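Cas6b (Methanococcus maripaludis, PDB 4Z7K) probably cleaves precursor CRISPR RNA as a Cas6-family endoribonuclease, processing a non-stem-loop repeat by dual binding. Local coordinates at residues B[120-133]-B[175-189]. Sequence-based numbering, arbitrary orientation.
With nucleotides of chain C.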
ATOM      1  N   PRO B 120     -11.131 -14.674  -3.266  1.00 67.55           N
ATOM      2  CA  PRO B 120     -10.299 -13.780  -4.062  1.00 69.10           C
ATOM      3  C   PRO B 120      -8.827 -13.895  -3.661  1.00 74.31           C
ATOM      4  O   PRO B 120      -8.528 -14.295  -2.535  1.00 76.54           O
ATOM      5  CB  PRO B 120     -10.860 -12.404  -3.733  1.00 73.22           C
ATOM      6  CG  PRO B 120     -12.254 -12.647  -3.360  1.00 66.02           C
ATOM      7  CD  PRO B 120     -12.238 -13.946  -2.628  1.00 73.08           C
ATOM      8  N   TRP B 121      -7.927 -13.551  -4.572  1.00 73.92           N
ATOM      9  CA  TRP B 121      -6.499 -13.734  -4.357  1.00 75.55           C
ATOM     10  C   TRP B 121      -5.832 -12.576  -3.625  1.00 85.63           C
ATOM     11  O   TRP B 121      -5.164 -12.809  -2.599  1.00 87.47           O
ATOM     12  CB  TRP B 121      -5.814 -13.972  -5.703  1.00 75.18           C
ATOM     13  CG  TRP B 121      -4.323 -14.101  -5.656  1.00 79.59           C
ATOM     14  CD1 TRP B 121      -3.546 -14.298  -4.561  1.00 81.03           C
ATOM     15  CD2 TRP B 121      -3.432 -14.093  -6.779  1.00 83.38           C
ATOM     16  NE1 TRP B 121      -2.221 -14.375  -4.920  1.00 78.22           N
ATOM     17  CE2 TRP B 121      -2.125 -14.265  -6.277  1.00 76.01           C
ATOM     18  CE3 TRP B 121      -3.612 -13.955  -8.157  1.00 78.58           C
ATOM     19  CZ2 TRP B 121      -1.011 -14.300  -7.099  1.00 77.38           C
ATOM     20  CZ3 TRP B 121      -2.504 -13.989  -8.969  1.00 78.43           C
ATOM     21  CH2 TRP B 121      -1.218 -14.159  -8.439  1.00 78.57           C
ATOM     22  N   MET B 122      -6.020 -11.351  -4.113  1.00 87.02           N
ATOM     23  CA  MET B 122      -5.424 -10.167  -3.479  1.00 88.40           C
ATOM     24  C   MET B 122      -3.924 -10.345  -3.640  1.00 83.76           C
ATOM     25  O   MET B 122      -3.213 -10.596  -2.676  1.00 88.39           O
ATOM     26  CB  MET B 122      -5.817 -10.064  -1.987  1.00 78.05           C
ATOM     27  CG  MET B 122      -5.940  -8.669  -1.389  1.00 80.35           C
ATOM     28  SD  MET B 122      -7.268  -8.657  -0.134  1.00 90.16           S
ATOM     29  CE  MET B 122      -7.298  -6.933   0.325  1.00 88.78           C
ATOM     30  N   ALA B 123      -3.455 -10.234  -4.874  1.00 83.30           N
ATOM     31  CA  ALA B 123      -2.051 -10.436  -5.191  1.00 85.44           C
ATOM     32  C   ALA B 123      -1.279  -9.126  -5.128  1.00 90.61           C
ATOM     33  O   ALA B 123      -0.041  -9.098  -5.151  1.00 86.71           O
ATOM     34  CB  ALA B 123      -1.922 -11.053  -6.563  1.00 83.29           C
ATOM     35  N   LEU B 124      -2.024  -8.039  -5.001  1.00 91.23           N
ATOM     36  CA  LEU B 124      -1.449  -6.722  -5.200  1.00 92.99           C
ATOM     37  C   LEU B 124      -1.187  -5.973  -3.897  1.00 88.73           C
ATOM     38  O   LEU B 124      -2.129  -5.516  -3.239  1.00 87.27           O
ATOM     39  CB  LEU B 124      -2.404  -5.899  -6.073  1.00 94.68           C
ATOM     40  CG  LEU B 124      -2.479  -6.196  -7.573  1.00 87.36           C
ATOM     41  CD1 LEU B 124      -3.052  -5.006  -8.324  1.00 86.34           C
ATOM     42  CD2 LEU B 124      -1.143  -6.650  -8.150  1.00 89.98           C
ATOM     43  N   ASN B 125       0.089  -5.797  -3.555  1.00 88.30           N
ATOM     44  CA  ASN B 125       0.453  -4.905  -2.456  1.00 88.23           C
ATOM     45  C   ASN B 125       0.279  -3.442  -2.886  1.00 89.74           C
ATOM     46  O   ASN B 125      -0.376  -3.165  -3.885  1.00 93.00           O
ATOM     47  CB  ASN B 125       1.872  -5.183  -1.940  1.00 84.44           C
ATOM     48  CG  ASN B 125       2.910  -5.175  -3.026  1.00 85.49           C
ATOM     49  OD1 ASN B 125       3.134  -4.156  -3.674  1.00 88.81           O
ATOM     50  ND2 ASN B 125       3.602  -6.297  -3.191  1.00 84.89           N
ATOM     51  N   ALA B 126       0.797  -2.497  -2.111  1.00 93.28           N
ATOM     52  CA  ALA B 126       0.494  -1.090  -2.375  1.00 97.85           C
ATOM     53  C   ALA B 126       1.158  -0.572  -3.655  1.00 99.98           C
ATOM     54  O   ALA B 126       0.504   0.042  -4.504  1.00 98.89           O
ATOM     55  CB  ALA B 126       0.910  -0.238  -1.186  1.00101.95           C
ATOM     56  N   LYS B 127       2.440  -0.879  -3.824  1.00100.13           N
ATOM     57  CA  LYS B 127       3.159  -0.473  -5.024  1.00 97.48           C
ATOM     58  C   LYS B 127       2.735  -1.289  -6.223  1.00 91.29           C
ATOM     59  O   LYS B 127       2.567  -0.767  -7.322  1.00 94.46           O
ATOM     60  CB  LYS B 127       4.668  -0.636  -4.811  1.00 99.24           C
ATOM     61  CG  LYS B 127       5.421  -1.051  -6.071  1.00 90.58           C
ATOM     62  CD  LYS B 127       6.915  -1.064  -5.853  1.00 95.44           C
ATOM     63  CE  LYS B 127       7.475   0.351  -5.846  1.00107.31           C
ATOM     64  NZ  LYS B 127       7.452   0.974  -7.202  1.00109.24           N
ATOM     65  N   ASN B 128       2.471  -2.557  -5.994  1.00 87.04           N
ATOM     66  CA  ASN B 128       1.988  -3.387  -7.068  1.00 90.19           C
ATOM     67  C   ASN B 128       0.545  -3.080  -7.479  1.00 90.89           C
ATOM     68  O   ASN B 128       0.156  -3.306  -8.621  1.00 87.50           O
ATOM     69  CB  ASN B 128       2.138  -4.833  -6.665  1.00 84.50           C
ATOM     70  CG  ASN B 128       3.548  -5.276  -6.764  1.00 86.73           C
ATOM     71  OD1 ASN B 128       4.371  -4.579  -7.347  1.00 92.83           O
ATOM     72  ND2 ASN B 128       3.858  -6.424  -6.191  1.00 94.82           N
ATOM     73  N   SER B 129      -0.251  -2.571  -6.551  1.00 92.46           N
ATOM     74  CA  SER B 129      -1.546  -2.052  -6.931  1.00 93.32           C
ATOM     75  C   SER B 129      -1.406  -1.044  -8.050  1.00 96.91           C
ATOM     76  O   SER B 129      -2.148  -1.076  -9.027  1.00 99.47           O
ATOM     77  CB  SER B 129      -2.241  -1.381  -5.745  1.00 97.07           C
ATOM     78  OG  SER B 129      -3.348  -0.600  -6.184  1.00 94.88           O
ATOM     79  N   GLU B 130      -0.430  -0.158  -7.917  1.00 98.27           N
ATOM     80  CA  GLU B 130      -0.369   0.969  -8.825  1.00 97.83           C
ATOM     81  C   GLU B 130       0.146   0.598 -10.224  1.00 97.92           C
ATOM     82  O   GLU B 130      -0.423   1.034 -11.230  1.00 96.01           O
ATOM     83  CB  GLU B 130       0.447   2.103  -8.211  1.00101.34           C
ATOM     84  CG  GLU B 130       0.733   3.183  -9.221  1.00115.58           C
ATOM     85  CD  GLU B 130      -0.547   3.761  -9.830  1.00121.77           C
ATOM     86  OE1 GLU B 130      -1.637   3.609  -9.219  1.00111.38           O
ATOM     87  OE2 GLU B 130      -0.456   4.333 -10.945  1.00124.92           O
ATOM     88  N   ILE B 131       1.225  -0.184 -10.277  1.00 98.81           N
ATOM     89  CA  ILE B 131       1.788  -0.674 -11.542  1.00 90.78           C
ATOM     90  C   ILE B 131       0.715  -1.304 -12.423  1.00 90.10           C
ATOM     91  O   ILE B 131       0.580  -0.995 -13.606  1.00 95.88           O
ATOM     92  CB  ILE B 131       2.882  -1.728 -11.285  1.00 86.91           C
ATOM     93  CG1 ILE B 131       4.146  -1.077 -10.715  1.00 89.50           C
ATOM     94  CG2 ILE B 131       3.181  -2.492 -12.549  1.00 86.46           C
ATOM     95  CD1 ILE B 131       5.217  -2.077 -10.313  1.00 86.80           C
ATOM     96  N   TYR B 132      -0.047  -2.193 -11.811  1.00 88.88           N
ATOM     97  CA  TYR B 132      -1.119  -2.913 -12.468  1.00 86.04           C
ATOM     98  C   TYR B 132      -2.238  -2.007 -13.015  1.00 90.46           C
ATOM     99  O   TYR B 132      -2.880  -2.345 -14.007  1.00 97.23           O
ATOM    100  CB  TYR B 132      -1.683  -3.940 -11.491  1.00 84.51           C
ATOM    101  CG  TYR B 132      -2.958  -4.592 -11.922  1.00 82.00           C
ATOM    102  CD1 TYR B 132      -2.935  -5.772 -12.647  1.00 81.53           C
ATOM    103  CD2 TYR B 132      -4.190  -4.040 -11.591  1.00 85.08           C
ATOM    104  CE1 TYR B 132      -4.102  -6.384 -13.042  1.00 85.51           C
ATOM    105  CE2 TYR B 132      -5.370  -4.640 -11.983  1.00 85.48           C
ATOM    106  CZ  TYR B 132      -5.322  -5.814 -12.708  1.00 87.87           C
ATOM    107  OH  TYR B 132      -6.495  -6.422 -13.095  1.00 85.58           O
ATOM    108  N   LYS B 133      -2.482  -0.862 -12.391  1.00 91.25           N
ATOM    109  CA  LYS B 133      -3.586  -0.012 -12.839  1.00 90.94           C
ATOM    110  C   LYS B 133      -3.198   0.983 -13.939  1.00 96.99           C
ATOM    111  O   LYS B 133      -4.059   1.696 -14.448  1.00 95.91           O
ATOM    112  CB  LYS B 133      -4.156   0.754 -11.641  1.00 89.89           C
ATOM    113  CG  LYS B 133      -4.695  -0.156 -10.548  1.00 97.19           C
ATOM    114  CD  LYS B 133      -5.332   0.603  -9.383  1.00100.92           C
ATOM    115  CE  LYS B 133      -5.840  -0.373  -8.324  1.00 92.92           C
ATOM    116  NZ  LYS B 133      -6.415   0.298  -7.122  1.00105.20           N
ATOM    117  N   GLU B 175     -10.535 -10.254 -12.783  1.00 89.72           N
ATOM    118  CA  GLU B 175     -10.541  -9.320 -11.660  1.00 83.64           C
ATOM    119  C   GLU B 175     -11.881  -9.143 -10.941  1.00 83.33           C
ATOM    120  O   GLU B 175     -12.930  -9.059 -11.567  1.00 93.11           O
ATOM    121  CB  GLU B 175     -10.037  -7.975 -12.187  1.00 81.76           C
ATOM    122  CG  GLU B 175     -10.302  -6.776 -11.327  1.00 90.47           C
ATOM    123  CD  GLU B 175      -9.562  -5.549 -11.825  1.00 95.41           C
ATOM    124  OE1 GLU B 175      -8.762  -5.695 -12.772  1.00 95.62           O
ATOM    125  OE2 GLU B 175      -9.766  -4.445 -11.268  1.00101.52           O
ATOM    126  N   VAL B 176     -11.819  -9.117  -9.611  1.00 86.76           N
ATOM    127  CA  VAL B 176     -12.988  -9.025  -8.731  1.00 87.46           C
ATOM    128  C   VAL B 176     -12.770  -8.100  -7.503  1.00 91.96           C
ATOM    129  O   VAL B 176     -11.725  -8.175  -6.842  1.00 94.20           O
ATOM    130  CB  VAL B 176     -13.384 -10.428  -8.250  1.00 81.63           C
ATOM    131  CG1 VAL B 176     -14.106 -10.368  -6.913  1.00 82.69           C
ATOM    132  CG2 VAL B 176     -14.198 -11.140  -9.320  1.00 79.37           C
ATOM    133  N   PRO B 177     -13.760  -7.239  -7.176  1.00 88.78           N
ATOM    134  CA  PRO B 177     -13.574  -6.271  -6.086  1.00 88.68           C
ATOM    135  C   PRO B 177     -13.583  -6.870  -4.692  1.00 88.51           C
ATOM    136  O   PRO B 177     -14.403  -7.736  -4.409  1.00 89.42           O
ATOM    137  CB  PRO B 177     -14.770  -5.323  -6.244  1.00 79.57           C
ATOM    138  CG  PRO B 177     -15.798  -6.147  -6.836  1.00 86.34           C
ATOM    139  CD  PRO B 177     -15.081  -7.076  -7.802  1.00 88.20           C
ATOM    140  N   VAL B 178     -12.642  -6.428  -3.854  1.00 94.50           N
ATOM    141  CA  VAL B 178     -12.538  -6.854  -2.452  1.00 90.22           C
ATOM    142  C   VAL B 178     -12.442  -5.662  -1.511  1.00 88.43           C
ATOM    143  O   VAL B 178     -11.565  -4.827  -1.647  1.00 89.26           O
ATOM    144  CB  VAL B 178     -11.342  -7.764  -2.234  1.00 83.69           C
ATOM    145  CG1 VAL B 178     -10.881  -7.715  -0.783  1.00 81.04           C
ATOM    146  CG2 VAL B 178     -11.693  -9.168  -2.667  1.00 86.00           C
ATOM    147  N   LYS B 179     -13.339  -5.605  -0.542  1.00 91.46           N
ATOM    148  CA  LYS B 179     -13.288  -4.533   0.421  1.00 92.44           C
ATOM    149  C   LYS B 179     -12.542  -5.035   1.637  1.00 87.97           C
ATOM    150  O   LYS B 179     -12.838  -6.121   2.136  1.00 87.63           O
ATOM    151  CB  LYS B 179     -14.685  -4.034   0.779  1.00101.13           C
ATOM    152  CG  LYS B 179     -14.977  -3.948   2.258  1.00105.00           C
ATOM    153  CD  LYS B 179     -15.929  -2.814   2.597  1.00112.97           C
ATOM    154  CE  LYS B 179     -16.570  -3.011   3.960  1.00115.60           C
ATOM    155  NZ  LYS B 179     -17.575  -1.963   4.290  1.00117.37           N
ATOM    156  N   PHE B 180     -11.514  -4.294   2.051  1.00 96.15           N
ATOM    157  CA  PHE B 180     -10.612  -4.706   3.133  1.00100.75           C
ATOM    158  C   PHE B 180     -10.028  -3.493   3.860  1.00104.75           C
ATOM    159  O   PHE B 180      -9.391  -2.638   3.227  1.00104.71           O
ATOM    160  CB  PHE B 180      -9.483  -5.569   2.575  1.00 92.86           C
ATOM    161  CG  PHE B 180      -8.385  -5.870   3.563  1.00 91.34           C
ATOM    162  CD1 PHE B 180      -8.383  -7.062   4.268  1.00 96.35           C
ATOM    163  CD2 PHE B 180      -7.343  -4.992   3.765  1.00 95.83           C
ATOM    164  CE1 PHE B 180      -7.365  -7.364   5.161  1.00 96.96           C
ATOM    165  CE2 PHE B 180      -6.326  -5.284   4.666  1.00 97.24           C
ATOM    166  CZ  PHE B 180      -6.337  -6.466   5.363  1.00 93.66           C
ATOM    167  N   LYS B 181     -10.158  -3.463   5.189  1.00107.43           N
ATOM    168  CA  LYS B 181      -9.782  -2.282   5.967  1.00102.91           C
ATOM    169  C   LYS B 181     -10.391  -1.013   5.358  1.00104.67           C
ATOM    170  O   LYS B 181      -9.689  -0.052   5.055  1.00 99.13           O
ATOM    171  CB  LYS B 181      -8.269  -2.177   6.059  1.00 95.52           C
ATOM    172  CG  LYS B 181      -7.667  -3.029   7.151  1.00 98.10           C
ATOM    173  CD  LYS B 181      -8.446  -2.851   8.442  1.00105.76           C
ATOM    174  CE  LYS B 181      -7.830  -3.635   9.592  1.00107.01           C
ATOM    175  NZ  LYS B 181      -8.629  -3.476  10.843  1.00100.23           N
ATOM    176  N   ASN B 182     -11.700  -1.073   5.119  1.00113.01           N
ATOM    177  CA  ASN B 182     -12.505   0.053   4.630  1.00113.60           C
ATOM    178  C   ASN B 182     -11.939   0.739   3.400  1.00110.26           C
ATOM    179  O   ASN B 182     -12.057   1.950   3.208  1.00108.21           O
ATOM    180  CB  ASN B 182     -12.747   1.040   5.758  1.00115.01           C
ATOM    181  CG  ASN B 182     -13.242   0.343   7.009  1.00127.61           C
ATOM    182  OD1 ASN B 182     -12.472   0.087   7.941  1.00125.28           O
ATOM    183  ND2 ASN B 182     -14.529  -0.037   7.005  1.00125.80           N
ATOM    184  N   GLN B 183     -11.359  -0.082   2.542  1.00107.29           N
ATOM    185  CA  GLN B 183     -10.824   0.385   1.293  1.00103.25           C
ATOM    186  C   GLN B 183     -11.065  -0.694   0.262  1.00104.05           C
ATOM    187  O   GLN B 183     -11.121  -1.876   0.588  1.00105.79           O
ATOM    188  CB  GLN B 183      -9.337   0.676   1.436  1.00106.11           C
ATOM    189  CG  GLN B 183      -9.055   1.992   2.103  1.00109.56           C
ATOM    190  CD  GLN B 183      -7.621   2.110   2.511  1.00111.48           C
ATOM    191  OE1 GLN B 183      -7.115   3.211   2.723  1.00115.26           O
ATOM    192  NE2 GLN B 183      -6.952   0.972   2.641  1.00109.14           N
ATOM    193  N   ASN B 184     -11.228  -0.276  -0.982  1.00106.27           N
ATOM    194  CA  ASN B 184     -11.640  -1.159  -2.062  1.00101.66           C
ATOM    195  C   ASN B 184     -10.490  -1.759  -2.869  1.00 98.73           C
ATOM    196  O   ASN B 184     -10.448  -1.585  -4.077  1.00110.30           O
ATOM    197  CB  ASN B 184     -12.588  -0.406  -3.005  1.00109.00           C
ATOM    198  CG  ASN B 184     -13.628   0.417  -2.258  1.00110.66           C
ATOM    199  OD1 ASN B 184     -14.071   0.027  -1.178  1.00119.21           O
ATOM    200  ND2 ASN B 184     -14.014   1.563  -2.824  1.00114.61           N
ATOM    201  N   MET B 185      -9.582  -2.485  -2.231  1.00 90.50           N
ATOM    202  CA  MET B 185      -8.522  -3.170  -2.969  1.00 93.24           C
ATOM    203  C   MET B 185      -9.023  -4.125  -4.059  1.00 93.29           C
ATOM    204  O   MET B 185     -10.220  -4.400  -4.149  1.00 93.67           O
ATOM    205  CB  MET B 185      -7.642  -3.918  -1.989  1.00 98.41           C
ATOM    206  CG  MET B 185      -7.185  -3.017  -0.879  1.00 99.39           C
ATOM    207  SD  MET B 185      -5.873  -3.762   0.073  1.00105.12           S
ATOM    208  CE  MET B 185      -5.690  -2.515   1.337  1.00110.90           C
ATOM    209  N   VAL B 186      -8.117  -4.627  -4.896  1.00 90.99           N
ATOM    210  CA  VAL B 186      -8.534  -5.526  -5.975  1.00 95.57           C
ATOM    211  C   VAL B 186      -8.164  -6.997  -5.730  1.00 95.62           C
ATOM    212  O   VAL B 186      -7.141  -7.311  -5.118  1.00 92.38           O
ATOM    213  CB  VAL B 186      -7.941  -5.101  -7.351  1.00 91.54           C
ATOM    214  CG1 VAL B 186      -8.403  -3.702  -7.724  1.00 93.87           C
ATOM    215  CG2 VAL B 186      -6.440  -5.151  -7.334  1.00 93.96           C
ATOM    216  N   GLY B 187      -9.028  -7.893  -6.199  1.00 94.33           N
ATOM    217  CA  GLY B 187      -8.811  -9.318  -6.038  1.00 92.68           C
ATOM    218  C   GLY B 187      -9.122 -10.074  -7.319  1.00 87.94           C
ATOM    219  O   GLY B 187      -9.591  -9.492  -8.293  1.00 86.09           O
ATOM    220  N   PHE B 188      -8.823 -11.371  -7.328  1.00 85.39           N
ATOM    221  CA  PHE B 188      -8.967 -12.185  -8.530  1.00 78.03           C
ATOM    222  C   PHE B 188      -9.599 -13.544  -8.293  1.00 77.87           C
ATOM    223  O   PHE B 188      -9.268 -14.229  -7.340  1.00 81.76           O
ATOM    224  CB  PHE B 188      -7.603 -12.378  -9.175  1.00 77.18           C
ATOM    225  CG  PHE B 188      -6.939 -11.099  -9.538  1.00 79.01           C
ATOM    226  CD1 PHE B 188      -7.321 -10.412 -10.675  1.00 82.37           C
ATOM    227  CD2 PHE B 188      -5.951 -10.572  -8.742  1.00 87.22           C
ATOM    228  CE1 PHE B 188      -6.728  -9.226 -11.022  1.00 81.41           C
ATOM    229  CE2 PHE B 188      -5.343  -9.381  -9.085  1.00 91.07           C
ATOM    230  CZ  PHE B 188      -5.737  -8.706 -10.228  1.00 89.03           C
ATOM    231  N   ARG B 189     -10.487 -13.961  -9.179  1.00 80.62           N
ATOM    232  CA  ARG B 189     -10.964 -15.329  -9.124  1.00 73.56           C
ATOM    233  C   ARG B 189     -10.438 -16.010 -10.375  1.00 79.02           C
ATOM    234  O   ARG B 189     -10.031 -15.334 -11.327  1.00 79.60           O
ATOM    235  CB  ARG B 189     -12.467 -15.403  -9.056  1.00 70.57           C
ATOM    236  CG  ARG B 189     -12.950 -16.769  -8.609  1.00 84.07           C
ATOM    237  CD  ARG B 189     -12.714 -17.000  -7.145  1.00 79.93           C
ATOM    238  NE  ARG B 189     -13.633 -16.196  -6.346  1.00 78.00           N
ATOM    239  CZ  ARG B 189     -14.658 -16.707  -5.675  1.00 85.02           C
ATOM    240  NH1 ARG B 189     -14.868 -18.016  -5.720  1.00 83.75           N
ATOM    241  NH2 ARG B 189     -15.463 -15.923  -4.959  1.00 91.90           N
TER
ATOM    242  P     U C   9      -7.401   4.057  -2.967  1.00138.74           P
ATOM    243  OP1   U C   9      -7.616   3.202  -4.173  1.00123.68           O
ATOM    244  OP2   U C   9      -8.354   5.137  -2.554  1.00114.89           O
ATOM    245  O5'   U C   9      -7.308   3.051  -1.744  1.00127.24           O
ATOM    246  C5'   U C   9      -6.583   1.841  -1.900  1.00117.62           C
ATOM    247  C4'   U C   9      -5.386   1.758  -0.993  1.00105.18           C
ATOM    248  O4'   U C   9      -5.029   0.361  -0.894  1.00103.42           O
ATOM    249  C3'   U C   9      -4.127   2.470  -1.457  1.00108.40           C
ATOM    250  O3'   U C   9      -3.348   2.758  -0.279  1.00120.02           O
ATOM    251  C2'   U C   9      -3.473   1.391  -2.321  1.00106.40           C
ATOM    252  O2'   U C   9      -2.080   1.524  -2.524  1.00109.24           O
ATOM    253  C1'   U C   9      -3.796   0.124  -1.535  1.00103.06           C
ATOM    254  N1    U C   9      -4.022  -1.043  -2.391  1.00104.42           N
ATOM    255  C2    U C   9      -3.250  -2.190  -2.236  1.00103.80           C
ATOM    256  O2    U C   9      -2.340  -2.292  -1.428  1.00104.62           O
ATOM    257  N3    U C   9      -3.581  -3.220  -3.091  1.00101.38           N
ATOM    258  C4    U C   9      -4.595  -3.211  -4.044  1.00106.43           C
ATOM    259  O4    U C   9      -4.784  -4.215  -4.744  1.00104.93           O
ATOM    260  C5    U C   9      -5.350  -1.988  -4.127  1.00103.19           C
ATOM    261  C6    U C   9      -5.046  -0.973  -3.312  1.00104.06           C
ATOM    262  P     G C  10      -2.115   3.809  -0.243  1.00116.12           P
ATOM    263  OP1   G C  10      -2.602   5.087   0.353  1.00 99.44           O
ATOM    264  OP2   G C  10      -1.496   3.891  -1.587  1.00125.86           O
ATOM    265  O5'   G C  10      -1.001   3.078   0.638  1.00 94.73           O
ATOM    266  C5'   G C  10      -1.308   2.522   1.903  1.00107.91           C
ATOM    267  C4'   G C  10      -2.446   3.251   2.584  1.00116.18           C
ATOM    268  O4'   G C  10      -3.679   2.500   2.406  1.00117.20           O
ATOM    269  C3'   G C  10      -2.285   3.426   4.088  1.00119.52           C
ATOM    270  O3'   G C  10      -1.612   4.655   4.367  1.00125.34           O
ATOM    271  C2'   G C  10      -3.721   3.316   4.615  1.00116.26           C
ATOM    272  O2'   G C  10      -4.417   4.544   4.480  1.00117.03           O
ATOM    273  C1'   G C  10      -4.335   2.328   3.629  1.00109.90           C
ATOM    274  N9    G C  10      -4.058   0.935   3.986  1.00107.03           N
ATOM    275  C8    G C  10      -3.463   0.088   3.084  1.00109.57           C
ATOM    276  N7    G C  10      -3.253  -1.101   3.532  1.00106.45           N
ATOM    277  C5    G C  10      -3.753  -1.016   4.811  1.00106.44           C
ATOM    278  C6    G C  10      -3.785  -2.034   5.763  1.00107.92           C
ATOM    279  O6    G C  10      -3.359  -3.168   5.553  1.00106.14           O
ATOM    280  N1    G C  10      -4.362  -1.615   6.968  1.00107.61           N
ATOM    281  C2    G C  10      -4.848  -0.340   7.200  1.00112.05           C
ATOM    282  N2    G C  10      -5.373  -0.102   8.420  1.00111.60           N
ATOM    283  N3    G C  10      -4.816   0.637   6.292  1.00113.20           N
ATOM    284  C4    G C  10      -4.264   0.222   5.128  1.00108.47           C
ATOM    285  P     U C   8      -3.703   9.201  -4.150  1.00127.18           P
ATOM    286  OP1   U C   8      -3.856   9.180  -2.674  1.00123.92           O
ATOM    287  OP2   U C   8      -2.331   9.243  -4.718  1.00125.72           O
ATOM    288  O5'   U C   8      -4.461   7.927  -4.716  1.00128.96           O
ATOM    289  C5'   U C   8      -5.875   7.837  -4.602  1.00126.70           C
ATOM    290  C4'   U C   8      -6.350   6.410  -4.633  1.00127.65           C
ATOM    291  O4'   U C   8      -6.640   6.051  -6.002  1.00122.36           O
ATOM    292  C3'   U C   8      -5.364   5.383  -4.086  1.00127.77           C
ATOM    293  O3'   U C   8      -5.902   4.624  -3.001  1.00131.98           O
ATOM    294  C2'   U C   8      -4.961   4.512  -5.289  1.00119.58           C
ATOM    295  O2'   U C   8      -4.986   3.119  -5.032  1.00108.78           O
ATOM    296  C1'   U C   8      -5.974   4.865  -6.380  1.00121.35           C
ATOM    297  N1    U C   8      -5.301   5.195  -7.643  1.00123.45           N
ATOM    298  C2    U C   8      -6.008   5.191  -8.840  1.00126.81           C
ATOM    299  O2    U C   8      -7.192   4.877  -8.939  1.00124.84           O
ATOM    300  N3    U C   8      -5.248   5.556  -9.932  1.00126.78           N
ATOM    301  C4    U C   8      -3.909   5.926  -9.944  1.00125.06           C
ATOM    302  O4    U C   8      -3.370   6.231 -11.011  1.00123.22           O
ATOM    303  C5    U C   8      -3.268   5.925  -8.664  1.00118.56           C
ATOM    304  C6    U C   8      -3.973   5.572  -7.590  1.00120.38           C
TER
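M122 starts out away from the 175-189 hairpin, but its unbranched, pliable chain, bent at chi2, brings methyl CE back to 3.4 Å from F180 CB and 3.5 Å from M185 SD; its sulfur makes a Met-aromatic contact with the F180 ring. P120, compact and rigid, sets CB against V178 CG2. L124 CD1 meets V186 CG2 at 3.5 Å, branched tips suited to close apolar contact.

Among the aromatics, Y132 has CG anti to its backbone N (chi1 169°), which carries the ring off the helix to F188. F188 turns its edge to the Y132 face in an offset edge-to-face pair, planes 79° apart. The Y132 hydroxyl donates to E175 OE1, a bond modelled too short for its length to be trusted.

Backbone groups meet the base of U9 of chain C: its N3 donates to L124 O (2.7 Å, 168°), and V186 N donates weakly to its O4, consistent with uracil recognition. S129 CB lies over one face (3.4 Å from C4), M185 CB over the opposite face (3.7 Å from C5). E130 packs on A126 of the second subunit; an alanine here would probably thin that packing.

Loop, helix and beta-hairpin thus bracket the base in the C-terminal RAMP-type domain, consistent with Cas6 RNA recognition.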